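Long-range contact in neural-cadherin (Drosophila melanogaster, PDB 3UBF), which mediates calcium-dependent cell adhesion, preferentially binding its own kind on neighbouring cells through a chain of extracellular cadherin domains: residues A221-N226 and L305-T310. Numbering follows the deposited sequence.
Sequences AEIPEN and LTIRVT. With ZN (zinc ion), chain O.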
loop_
_atom_site.group_PDB
_atom_site.type_symbol
_atom_site.label_atom_id
_atom_site.label_comp_id
_atom_site.label_asym_id
_atom_site.label_seq_id
_atom_site.Cartn_x
_atom_site.Cartn_y
_atom_site.Cartn_z
ATOM N N ALA A 221 -20.102 4.897 10.837
ATOM C CA ALA A 221 -19.855 4.484 12.225
ATOM C C ALA A 221 -20.938 3.526 12.673
ATOM O O ALA A 221 -22.072 3.614 12.220
ATOM C CB ALA A 221 -19.776 5.678 13.162
ATOM N N GLU A 222 -20.568 2.611 13.556
ATOM C CA GLU A 222 -21.485 1.651 14.129
ATOM C C GLU A 222 -21.374 1.730 15.643
ATOM O O GLU A 222 -20.331 1.437 16.208
ATOM C CB GLU A 222 -21.171 0.236 13.641
ATOM C CG GLU A 222 -21.921 -0.849 14.420
ATOM C CD GLU A 222 -21.910 -2.207 13.736
ATOM O OE1 GLU A 222 -22.454 -2.317 12.607
ATOM O OE2 GLU A 222 -21.375 -3.167 14.342
ATOM N N ILE A 223 -22.456 2.126 16.301
ATOM C CA ILE A 223 -22.419 2.342 17.735
ATOM C C ILE A 223 -23.515 1.599 18.487
ATOM O O ILE A 223 -24.642 1.486 17.998
ATOM C CB ILE A 223 -22.417 3.843 18.084
ATOM C CG1 ILE A 223 -23.645 4.556 17.496
ATOM C CG2 ILE A 223 -21.088 4.478 17.606
ATOM C CD1 ILE A 223 -23.946 5.891 18.120
ATOM N N PRO A 224 -23.173 1.055 19.669
ATOM C CA PRO A 224 -24.187 0.417 20.482
ATOM C C PRO A 224 -25.194 1.425 21.016
ATOM O O PRO A 224 -24.904 2.620 21.137
ATOM C CB PRO A 224 -23.394 -0.211 21.635
ATOM C CG PRO A 224 -22.091 0.452 21.631
ATOM C CD PRO A 224 -21.821 0.845 20.216
ATOM N N GLU A 225 -26.375 0.907 21.312
ATOM C CA GLU A 225 -27.483 1.639 21.883
ATOM C C GLU A 225 -27.089 2.399 23.144
ATOM O O GLU A 225 -27.640 3.469 23.425
ATOM C CB GLU A 225 -28.580 0.627 22.210
ATOM C CG GLU A 225 -29.898 1.196 22.655
ATOM C CD GLU A 225 -30.762 0.141 23.285
ATOM O OE1 GLU A 225 -30.195 -0.865 23.755
ATOM O OE2 GLU A 225 -32.003 0.299 23.321
ATOM N N ASN A 226 -26.149 1.839 23.903
ATOM C CA ASN A 226 -25.773 2.400 25.197
ATOM C C ASN A 226 -24.552 3.321 25.160
ATOM O O ASN A 226 -23.971 3.622 26.209
ATOM C CB ASN A 226 -25.605 1.286 26.245
ATOM C CG ASN A 226 -24.272 0.529 26.123
ATOM O OD1 ASN A 226 -23.668 0.433 25.048
ATOM N ND2 ASN A 226 -23.814 -0.013 27.245
ATOM N N LEU A 305 -22.022 10.852 6.205
ATOM C CA LEU A 305 -21.766 10.115 7.417
ATOM C C LEU A 305 -22.991 9.240 7.699
ATOM O O LEU A 305 -24.131 9.728 7.737
ATOM C CB LEU A 305 -21.468 11.065 8.575
ATOM C CG LEU A 305 -21.361 10.473 9.981
ATOM C CD1 LEU A 305 -20.310 9.382 10.067
ATOM C CD2 LEU A 305 -21.059 11.583 10.979
ATOM N N THR A 306 -22.742 7.945 7.851
ATOM C CA THR A 306 -23.786 6.998 8.150
ATOM C C THR A 306 -23.511 6.432 9.535
ATOM O O THR A 306 -22.411 5.931 9.802
ATOM C CB THR A 306 -23.835 5.894 7.081
ATOM O OG1 THR A 306 -24.014 6.506 5.798
ATOM C CG2 THR A 306 -24.983 4.937 7.326
ATOM N N ILE A 307 -24.492 6.541 10.430
ATOM C CA ILE A 307 -24.355 5.970 11.763
ATOM C C ILE A 307 -25.406 4.906 11.996
ATOM O O ILE A 307 -26.604 5.182 12.009
ATOM C CB ILE A 307 -24.414 7.039 12.882
ATOM C CG1 ILE A 307 -23.354 8.124 12.635
ATOM C CG2 ILE A 307 -24.259 6.378 14.259
ATOM C CD1 ILE A 307 -23.318 9.220 13.677
ATOM N N ARG A 308 -24.936 3.682 12.174
ATOM C CA ARG A 308 -25.790 2.566 12.520
ATOM C C ARG A 308 -25.769 2.315 14.022
ATOM O O ARG A 308 -24.718 2.379 14.667
ATOM C CB ARG A 308 -25.350 1.324 11.772
ATOM C CG ARG A 308 -25.574 1.409 10.277
ATOM C CD ARG A 308 -24.704 0.408 9.511
ATOM N NE ARG A 308 -25.170 0.212 8.135
ATOM C CZ ARG A 308 -24.701 0.858 7.068
ATOM N NH1 ARG A 308 -23.722 1.763 7.181
ATOM N NH2 ARG A 308 -25.208 0.588 5.872
ATOM N N VAL A 309 -26.946 2.040 14.569
ATOM C CA VAL A 309 -27.098 1.725 15.970
ATOM C C VAL A 309 -27.432 0.248 16.099
ATOM O O VAL A 309 -28.351 -0.253 15.444
ATOM C CB VAL A 309 -28.200 2.588 16.610
ATOM C CG1 VAL A 309 -28.393 2.243 18.094
ATOM C CG2 VAL A 309 -27.859 4.063 16.445
ATOM N N THR A 310 -26.655 -0.453 16.918
ATOM C CA THR A 310 -26.934 -1.852 17.216
ATOM C C THR A 310 -27.592 -1.951 18.575
ATOM O O THR A 310 -27.405 -1.085 19.426
ATOM C CB THR A 310 -25.662 -2.736 17.196
ATOM O OG1 THR A 310 -24.788 -2.373 18.274
ATOM C CG2 THR A 310 -24.939 -2.602 15.871
HETATM ZN ZN ZN O . -32.097 -2.104 23.957
HETATM O O HOH W 1 -32.893 -0.284 25.189
#
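Ala221, Ile223 and Glu225 pair by backbone with Thr306, Arg308 and Thr310, joining strand 219-224 in parallel to strand 300-310, the last strand of the third cadherin domain in this fragment. Ala221 N donates to Thr306 O at 2.7 Å, and Arg308 N returns a bond to Ala221 O. Ile223 N then donates to Arg308 O at 2.8 Å, and Thr310 N to Ile223 O at 3.0 Å. Pro224 lacks an N-H, but its N faces away from the partner strand, so the ladder loses nothing. Just past the strand, Glu225 N closes it with a more bent bond to Thr310 O.

One face of the pair is apolar. Ile223 CG1 lies 3.8 Å from Ile307 CG2, with CD1 against the same methyl. Chi1 of 58° puts CG1 there, between the backbone N and carbonyl carbon. On the other face, the extended Glu222 chain crosses Thr310 at about a right angle, its CD 3.7 Å from Thr310 CG2. Thr310 OG1 sits 3.6 Å from Pro224 CA. A glycine in place of Thr310 would probably leave Glu222 without this methyl neighbour and take away the OG1 contact at Pro224.

Beyond the strand, both carboxylate oxygens of Glu225 bind a zinc ion, OE1 at 2.3 Å. Glu278, Asp311 and a water also bind it. Phe277 N donates to Glu225 OE2, which helps fix the carboxylate. This site, at the domain's C-terminal end, is consistent with where cadherins usually bind interdomain calcium.

Strand 219-224 is outermost in its sheet. Strand 300-310 lies between it and antiparallel strand 285-294. Ile223 and Ile307 both touch Phe260 of strand 260-262, and Ile223 also meets Ile233 of strand 232-239, so the apolar face packs into the core of the cadherin beta sandwich.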